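Local coordinates for protein PfkB family carbohydrate kinase (Listeria grayi DSM 20601, PDB 4GM6) that probably phosphorylates a sugar or related carbohydrate substrate, as a kinase of the PfkB (ribokinase-like) family, at residues Y113-T118 against A122-Y127; L34-T39 against H327-P332; I159-A162 against W167-M170. All coordinates share one frame; numbering follows the deposited sequence.

Contact 1 of 3, residues Y113-T118 against A122-Y127; sequences YLESGT and APSVVY
Pro123 lies against Gly117 and Glu115 where the hairpin opens towards its turn. Its ring CG comes within 4.1 Å of Gly117 CA, while its CA sits 3.3 Å from Glu115 O as a CA-H...O contact. Regular antiparallel pairing starts at Ser124. It forms a hydrogen-bonded pair with Glu115: Glu115 N donates to Ser124 O (2.8 Å), and Ser124 N returns to Glu115 O (3.0 Å). On that face the methylene CB of Ser124 meets Glu115 OE1 at 3.7 Å, but the carboxylate is held elsewhere, by Lys121 NZ on OE1 and Phe45 N on OE2. Val125 and Leu114 form the non-hydrogen-bonded pair and meet on the other face, Val125 CG2 4.0 Å from Leu114 CG. Val125 CG1, anti to the backbone N (chi1 167°), lies 3.7 Å from Tyr113 O. Val126 closes the pairing with Tyr113 through two nearly straight bonds, and its carbonyl O also touches the in-plane edge of the Tyr113 ring (3.7 Å from CD2). This hairpin forms one side of the four-stranded lid sheet: 124-128 is one of its two edge strands within the chain, 111-115 runs parallel to 34-38, and Tyr113 packs on Met35 of a neighbouring subunit.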
loop_
_atom_site.group_PDB
_atom_site.type_symbol
_atom_site.label_atom_id
_atom_site.label_comp_id
_atom_site.label_asym_id
_atom_site.label_seq_id
_atom_site.Cartn_x
_atom_site.Cartn_y
_atom_site.Cartn_z
ATOM N N TYR C 113 0.554 1.696 -21.028
ATOM C CA TYR C 113 0.058 2.241 -19.791
ATOM C C TYR C 113 -1.448 2.111 -19.849
ATOM O O TYR C 113 -2.050 2.394 -20.879
ATOM C CB TYR C 113 0.455 3.713 -19.689
ATOM C CG TYR C 113 1.939 3.923 -19.600
ATOM C CD1 TYR C 113 2.562 4.060 -18.363
ATOM C CD2 TYR C 113 2.732 3.976 -20.749
ATOM C CE1 TYR C 113 3.929 4.250 -18.270
ATOM C CE2 TYR C 113 4.103 4.159 -20.660
ATOM C CZ TYR C 113 4.689 4.295 -19.411
ATOM O OH TYR C 113 6.045 4.495 -19.288
ATOM N N LEU C 114 -2.053 1.652 -18.762
ATOM C CA LEU C 114 -3.494 1.510 -18.732
ATOM C C LEU C 114 -4.090 2.296 -17.563
ATOM O O LEU C 114 -3.763 2.045 -16.403
ATOM C CB LEU C 114 -3.879 0.032 -18.633
ATOM C CG LEU C 114 -5.348 -0.238 -18.981
ATOM C CD1 LEU C 114 -5.576 -1.679 -19.410
ATOM C CD2 LEU C 114 -6.224 0.097 -17.789
ATOM N N GLU C 115 -4.948 3.256 -17.879
ATOM C CA GLU C 115 -5.638 4.035 -16.865
ATOM C C GLU C 115 -6.958 3.362 -16.628
ATOM O O GLU C 115 -7.748 3.112 -17.558
ATOM C CB GLU C 115 -5.878 5.456 -17.360
ATOM C CG GLU C 115 -6.337 6.437 -16.307
ATOM C CD GLU C 115 -6.620 7.788 -16.930
ATOM O OE1 GLU C 115 -7.577 7.860 -17.736
ATOM O OE2 GLU C 115 -5.879 8.756 -16.654
ATOM N N SER C 116 -7.187 3.056 -15.374
ATOM C CA SER C 116 -8.364 2.327 -14.946
ATOM C C SER C 116 -9.645 3.060 -15.354
ATOM O O SER C 116 -9.670 4.295 -15.399
ATOM C CB SER C 116 -8.310 2.165 -13.423
ATOM O OG SER C 116 -9.488 1.566 -12.919
ATOM N N GLY C 117 -10.696 2.302 -15.635
ATOM C CA GLY C 117 -12.021 2.851 -15.897
ATOM C C GLY C 117 -13.035 2.171 -14.988
ATOM O O GLY C 117 -12.891 0.997 -14.639
ATOM N N THR C 118 -14.052 2.926 -14.595
ATOM C CA THR C 118 -15.099 2.454 -13.721
ATOM C C THR C 118 -16.368 3.215 -14.109
ATOM O O THR C 118 -16.305 4.395 -14.458
ATOM C CB THR C 118 -14.780 2.774 -12.245
ATOM O OG1 THR C 118 -13.579 2.099 -11.831
ATOM C CG2 THR C 118 -15.942 2.357 -11.345
ATOM N N ALA C 122 -14.561 5.034 -19.273
ATOM C CA ALA C 122 -13.903 3.890 -19.904
ATOM C C ALA C 122 -12.396 3.848 -19.600
ATOM O O ALA C 122 -11.750 4.882 -19.444
ATOM C CB ALA C 122 -14.120 3.933 -21.416
ATOM N N PRO C 123 -11.827 2.641 -19.535
ATOM C CA PRO C 123 -10.367 2.536 -19.458
ATOM C C PRO C 123 -9.699 3.257 -20.617
ATOM O O PRO C 123 -10.275 3.367 -21.688
ATOM C CB PRO C 123 -10.117 1.025 -19.565
ATOM C CG PRO C 123 -11.403 0.386 -19.098
ATOM C CD PRO C 123 -12.490 1.323 -19.558
ATOM N N SER C 124 -8.492 3.762 -20.390
ATOM C CA SER C 124 -7.758 4.510 -21.401
ATOM C C SER C 124 -6.339 3.909 -21.525
ATOM O O SER C 124 -5.695 3.617 -20.522
ATOM C CB SER C 124 -7.733 5.983 -20.975
ATOM O OG SER C 124 -6.894 6.771 -21.779
ATOM N N VAL C 125 -5.851 3.724 -22.747
ATOM C CA VAL C 125 -4.533 3.120 -22.958
ATOM C C VAL C 125 -3.575 4.064 -23.688
ATOM O O VAL C 125 -3.997 4.889 -24.510
ATOM C CB VAL C 125 -4.646 1.796 -23.743
ATOM C CG1 VAL C 125 -3.286 1.350 -24.239
ATOM C CG2 VAL C 125 -5.257 0.715 -22.861
ATOM N N VAL C 126 -2.288 3.959 -23.367
ATOM C CA VAL C 126 -1.242 4.667 -24.104
ATOM C C VAL C 126 -0.163 3.648 -24.423
ATOM O O VAL C 126 0.479 3.115 -23.522
ATOM C CB VAL C 126 -0.607 5.806 -23.281
ATOM C CG1 VAL C 126 0.393 6.585 -24.135
ATOM C CG2 VAL C 126 -1.675 6.742 -22.749
ATOM N N TYR C 127 0.038 3.357 -25.701
ATOM C CA TYR C 127 1.049 2.378 -26.062
ATOM C C TYR C 127 2.462 2.965 -26.026
ATOM O O TYR C 127 2.689 4.135 -26.369
ATOM C CB TYR C 127 0.715 1.704 -27.412
ATOM C CG TYR C 127 -0.228 0.523 -27.215
ATOM C CD1 TYR C 127 -1.602 0.656 -27.393
ATOM C CD2 TYR C 127 0.260 -0.717 -26.797
ATOM C CE1 TYR C 127 -2.462 -0.421 -27.185
ATOM C CE2 TYR C 127 -0.588 -1.796 -26.590
ATOM C CZ TYR C 127 -1.946 -1.644 -26.778
ATOM O OH TYR C 127 -2.790 -2.721 -26.551
#

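Contact 2 of 3, residues L34-T39 against H327-P332; sequences LMRLST and HGDINP
Arg36 reaches from the lid strand to Asp329 in the loop 327-332 and makes the salt bridge on which this contact rests. Its CG is anti to the backbone N (chi1 166°), which sends the chain away from the strand, and a bend at chi3 then turns the guanidinium so that its edge meets the carboxylate. NH1 gives a short, nearly straight bond to Asp329 OD1 (2.5 Å), with the oxygen in the guanidinium plane and approached nearly end-on to its C-O bond. NE adds a weak bond to the same OD1 (3.2 Å), so a single carboxylate oxygen takes both donors. The two planes are turned 35° from each other. The guanidinium also skirts the loop backbone, Arg36 NH1 lying 3.1 Å from Gly328 C, though the angle to the carbonyl oxygen is too poor for a bond. Farther along the strand, Ser38 OG accepts NH2 (3.2 Å), tilted out of the guanidinium plane. NH2 has a second partner in Asp287, whose OD2 also takes Gly328 N, and Asn61 from helix 58-68 holds Asp329 OD2. Arg36 is thus gripped by two acids, Asp329 and Asp287. Strand 34-38 lies between 50-56 and 111-115, Leu114 packing on the Arg36 side chain, and the loop joins helices 309-323 and 335-344; the bridge therefore ties the lid to the main domain.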
loop_
_atom_site.group_PDB
_atom_site.type_symbol
_atom_site.label_atom_id
_atom_site.label_comp_id
_atom_site.label_asym_id
_atom_site.label_seq_id
_atom_site.Cartn_x
_atom_site.Cartn_y
_atom_site.Cartn_z
ATOM N N LEU C 34 4.333 -7.843 -23.699
ATOM C CA LEU C 34 4.377 -6.440 -23.304
ATOM C C LEU C 34 4.368 -6.356 -21.789
ATOM O O LEU C 34 3.790 -7.210 -21.110
ATOM C CB LEU C 34 3.146 -5.693 -23.838
ATOM C CG LEU C 34 3.002 -5.693 -25.352
ATOM C CD1 LEU C 34 1.702 -5.008 -25.777
ATOM C CD2 LEU C 34 4.214 -4.975 -25.922
ATOM N N MET C 35 4.981 -5.327 -21.238
ATOM C CA MET C 35 4.734 -5.074 -19.833
ATOM C C MET C 35 3.606 -4.049 -19.734
ATOM O O MET C 35 3.697 -2.949 -20.305
ATOM C CB MET C 35 5.971 -4.582 -19.109
ATOM C CG MET C 35 5.657 -4.202 -17.661
ATOM S SD MET C 35 7.112 -3.814 -16.670
ATOM C CE MET C 35 7.867 -2.511 -17.632
ATOM N N ARG C 36 2.532 -4.409 -19.052
ATOM C CA ARG C 36 1.468 -3.448 -18.838
ATOM C C ARG C 36 1.692 -2.709 -17.517
ATOM O O ARG C 36 2.065 -3.328 -16.525
ATOM C CB ARG C 36 0.083 -4.099 -18.842
ATOM C CG ARG C 36 -0.919 -3.110 -18.276
ATOM C CD ARG C 36 -2.385 -3.479 -18.417
ATOM N NE ARG C 36 -2.727 -4.883 -18.235
ATOM C CZ ARG C 36 -3.635 -5.349 -17.370
ATOM N NH1 ARG C 36 -3.903 -6.642 -17.331
ATOM N NH2 ARG C 36 -4.263 -4.547 -16.539
ATOM N N LEU C 37 1.483 -1.392 -17.523
ATOM C CA LEU C 37 1.624 -0.539 -16.322
ATOM C C LEU C 37 0.313 0.178 -16.055
ATOM O O LEU C 37 -0.087 1.036 -16.836
ATOM C CB LEU C 37 2.758 0.465 -16.524
ATOM C CG LEU C 37 4.088 -0.264 -16.809
ATOM C CD1 LEU C 37 4.841 0.372 -17.961
ATOM C CD2 LEU C 37 4.968 -0.289 -15.586
ATOM N N SER C 38 -0.326 -0.169 -14.934
ATOM C CA SER C 38 -1.733 0.132 -14.672
ATOM C C SER C 38 -1.907 1.078 -13.486
ATOM O O SER C 38 -1.224 0.911 -12.479
ATOM C CB SER C 38 -2.445 -1.177 -14.289
ATOM O OG SER C 38 -2.887 -1.850 -15.436
ATOM N N THR C 39 -2.836 2.035 -13.587
ATOM C CA THR C 39 -3.216 2.847 -12.415
ATOM C C THR C 39 -4.229 2.063 -11.590
ATOM O O THR C 39 -4.828 1.106 -12.063
ATOM C CB THR C 39 -3.866 4.189 -12.807
ATOM O OG1 THR C 39 -5.176 3.961 -13.363
ATOM C CG2 THR C 39 -3.020 4.915 -13.823
ATOM N N HIS C 327 -7.301 -9.331 -11.798
ATOM C CA HIS C 327 -6.305 -8.384 -12.257
ATOM C C HIS C 327 -5.221 -9.084 -13.045
ATOM O O HIS C 327 -4.769 -10.170 -12.664
ATOM C CB HIS C 327 -5.645 -7.679 -11.062
ATOM C CG HIS C 327 -6.523 -6.666 -10.401
ATOM N ND1 HIS C 327 -6.997 -5.549 -11.061
ATOM C CD2 HIS C 327 -7.010 -6.591 -9.134
ATOM C CE1 HIS C 327 -7.740 -4.831 -10.232
ATOM N NE2 HIS C 327 -7.766 -5.442 -9.059
ATOM N N GLY C 328 -4.773 -8.433 -14.117
ATOM C CA GLY C 328 -3.690 -8.952 -14.934
ATOM C C GLY C 328 -4.209 -9.514 -16.236
ATOM O O GLY C 328 -5.409 -9.425 -16.539
ATOM N N ASP C 329 -3.313 -10.129 -16.996
ATOM C CA ASP C 329 -3.629 -10.531 -18.369
ATOM C C ASP C 329 -4.034 -11.980 -18.526
ATOM O O ASP C 329 -4.637 -12.344 -19.523
ATOM C CB ASP C 329 -2.427 -10.292 -19.280
ATOM C CG ASP C 329 -2.430 -8.916 -19.880
ATOM O OD1 ASP C 329 -2.655 -7.938 -19.131
ATOM O OD2 ASP C 329 -2.227 -8.823 -21.115
ATOM N N ILE C 330 -3.691 -12.816 -17.564
ATOM C CA ILE C 330 -3.903 -14.241 -17.738
ATOM C C ILE C 330 -4.998 -14.774 -16.817
ATOM O O ILE C 330 -5.314 -14.168 -15.792
ATOM C CB ILE C 330 -2.586 -15.019 -17.536
ATOM C CG1 ILE C 330 -2.066 -14.811 -16.112
ATOM C CG2 ILE C 330 -1.538 -14.554 -18.547
ATOM C CD1 ILE C 330 -2.550 -15.864 -15.138
ATOM N N ASN C 331 -5.569 -15.906 -17.205
ATOM C CA ASN C 331 -6.668 -16.548 -16.492
ATOM C C ASN C 331 -6.088 -17.602 -15.568
ATOM O O ASN C 331 -5.421 -18.521 -16.026
ATOM C CB ASN C 331 -7.630 -17.199 -17.506
ATOM C CG ASN C 331 -9.067 -17.236 -17.015
ATOM O OD1 ASN C 331 -9.425 -16.582 -16.030
ATOM N ND2 ASN C 331 -9.908 -17.974 -17.722
ATOM N N PRO C 332 -6.317 -17.464 -14.251
ATOM C CA PRO C 332 -5.661 -18.310 -13.261
ATOM C C PRO C 332 -6.391 -19.611 -12.941
ATOM O O PRO C 332 -5.901 -20.401 -12.142
ATOM C CB PRO C 332 -5.647 -17.417 -12.007
ATOM C CG PRO C 332 -6.897 -16.594 -12.145
ATOM C CD PRO C 332 -7.113 -16.392 -13.629
#

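Contact 3 of 3, residues I159-A162 against W167-M170; sequences ITIA and WLEM
Ile161 and Leu168 meet where the two helices come together, Ile161 CB resting 4.0 Å from Leu168 CD1. The backbones come very close here, the two CA atoms being 4.1 Å apart, so Leu168 CA also lies against Ile161 CG2 (4.1 Å). Leu168 CB approaches Ile161 O at 3.6 Å, and one residue back Trp167 CB does the same to Thr160 O at 3.5 Å. The indole then leads away from the helix it faces: its CG stands anti to the carbonyl carbon (chi1 -81°), and the ring meets Thr160 through CE3, 4.2 Å from the methyl CG2 at an oblique angle. Behind these contacts a second shell sets the groups in place. Trp167 NE1 is bonded to Phe134 O and the indole stacks on the Phe134 ring, which together fix its rotation, while Ser164 OG takes Trp167 N at the start of helix 165-180. Thr160 OG1 is hydrogen-bonded to Glu59 OE2, with a weak bond to Ile30 O, leaving the methyl for the indole. Val171 backs Thr160 and Ile161, and helix 198-208 covers Ile161 and Leu168 with Leu208. The two short segments share no direct hydrogen bond, and the polar ends of Thr160 and Trp167 are satisfied by residues elsewhere; the join between helix 158-163 and helix 165-180 is thus mainly apolar packing of methyl, methylene and ring.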
loop_
_atom_site.group_PDB
_atom_site.type_symbol
_atom_site.label_atom_id
_atom_site.label_comp_id
_atom_site.label_asym_id
_atom_site.label_seq_id
_atom_site.Cartn_x
_atom_site.Cartn_y
_atom_site.Cartn_z
ATOM N N ILE C 159 -2.337 -8.788 -34.379
ATOM C CA ILE C 159 -1.450 -7.836 -33.711
ATOM C C ILE C 159 -0.033 -8.018 -34.227
ATOM O O ILE C 159 0.642 -7.056 -34.613
ATOM C CB ILE C 159 -1.490 -8.007 -32.180
ATOM C CG1 ILE C 159 -2.814 -7.463 -31.636
ATOM C CG2 ILE C 159 -0.320 -7.295 -31.521
ATOM C CD1 ILE C 159 -3.107 -7.880 -30.215
ATOM N N THR C 160 0.400 -9.272 -34.269
ATOM C CA THR C 160 1.743 -9.590 -34.715
ATOM C C THR C 160 1.991 -9.222 -36.179
ATOM O O THR C 160 2.996 -8.598 -36.512
ATOM C CB THR C 160 2.021 -11.077 -34.486
ATOM O OG1 THR C 160 2.021 -11.313 -33.075
ATOM C CG2 THR C 160 3.359 -11.470 -35.074
ATOM N N ILE C 161 1.073 -9.593 -37.059
ATOM C CA ILE C 161 1.297 -9.353 -38.485
ATOM C C ILE C 161 1.258 -7.862 -38.831
ATOM O O ILE C 161 1.730 -7.454 -39.885
ATOM C CB ILE C 161 0.294 -10.124 -39.356
ATOM C CG1 ILE C 161 -1.140 -9.757 -38.962
ATOM C CG2 ILE C 161 0.535 -11.617 -39.222
ATOM C CD1 ILE C 161 -2.202 -10.244 -39.923
ATOM N N ALA C 162 0.706 -7.054 -37.933
ATOM C CA ALA C 162 0.630 -5.606 -38.133
ATOM C C ALA C 162 1.937 -4.897 -37.754
ATOM O O ALA C 162 2.154 -3.737 -38.116
ATOM C CB ALA C 162 -0.530 -5.020 -37.324
ATOM N N TRP C 167 7.297 -9.374 -39.996
ATOM C CA TRP C 167 6.459 -10.271 -39.197
ATOM C C TRP C 167 5.269 -10.809 -39.986
ATOM O O TRP C 167 4.900 -11.977 -39.849
ATOM C CB TRP C 167 6.006 -9.608 -37.884
ATOM C CG TRP C 167 7.081 -9.673 -36.848
ATOM C CD1 TRP C 167 7.790 -8.622 -36.324
ATOM C CD2 TRP C 167 7.613 -10.859 -36.244
ATOM N NE1 TRP C 167 8.716 -9.086 -35.417
ATOM C CE2 TRP C 167 8.635 -10.454 -35.357
ATOM C CE3 TRP C 167 7.315 -12.225 -36.353
ATOM C CZ2 TRP C 167 9.361 -11.365 -34.586
ATOM C CZ3 TRP C 167 8.037 -13.130 -35.582
ATOM C CH2 TRP C 167 9.048 -12.692 -34.709
ATOM N N LEU C 168 4.675 -9.955 -40.817
ATOM C CA LEU C 168 3.617 -10.395 -41.716
ATOM C C LEU C 168 4.105 -11.584 -42.533
ATOM O O LEU C 168 3.454 -12.635 -42.559
ATOM C CB LEU C 168 3.163 -9.260 -42.654
ATOM C CG LEU C 168 2.206 -9.655 -43.798
ATOM C CD1 LEU C 168 0.927 -10.339 -43.290
ATOM C CD2 LEU C 168 1.867 -8.427 -44.632
ATOM N N GLU C 169 5.257 -11.424 -43.187
ATOM C CA GLU C 169 5.769 -12.466 -44.094
ATOM C C GLU C 169 6.369 -13.640 -43.330
ATOM O O GLU C 169 6.443 -14.752 -43.852
ATOM C CB GLU C 169 6.819 -11.913 -45.058
ATOM C CG GLU C 169 6.422 -10.643 -45.789
ATOM C CD GLU C 169 7.451 -10.268 -46.843
ATOM O OE1 GLU C 169 8.671 -10.385 -46.570
ATOM O OE2 GLU C 169 7.039 -9.864 -47.950
ATOM N N MET C 170 6.820 -13.386 -42.105
ATOM C CA MET C 170 7.311 -14.464 -41.261
ATOM C C MET C 170 6.161 -15.376 -40.805
ATOM O O MET C 170 6.274 -16.608 -40.854
ATOM C CB MET C 170 8.057 -13.891 -40.054
ATOM C CG MET C 170 8.677 -14.940 -39.155
ATOM S SD MET C 170 9.932 -15.882 -40.030
ATOM C CE MET C 170 10.642 -16.826 -38.682
#

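From the N terminus, residues 34-39 open the longest loop, which contact 2 closes only at 327-332, after 287 residues. Inside it lie contact 1, closing a short turn between 113-118 and 122-127, and then contact 3, between 159-162 and 167-170; these two follow in series and nothing crosses. Contacts 1 and 2 touch through the lid sheet, where strands 34-38 and 111-115 are neighbours: Leu114 N is 2.8 Å from Leu37 O, a probable hydrogen bond. Contact 3 stands apart, its centre about 25 Å from that of contact 1 and 23 Å from that of contact 2, in the helices beside the nine-stranded sheet.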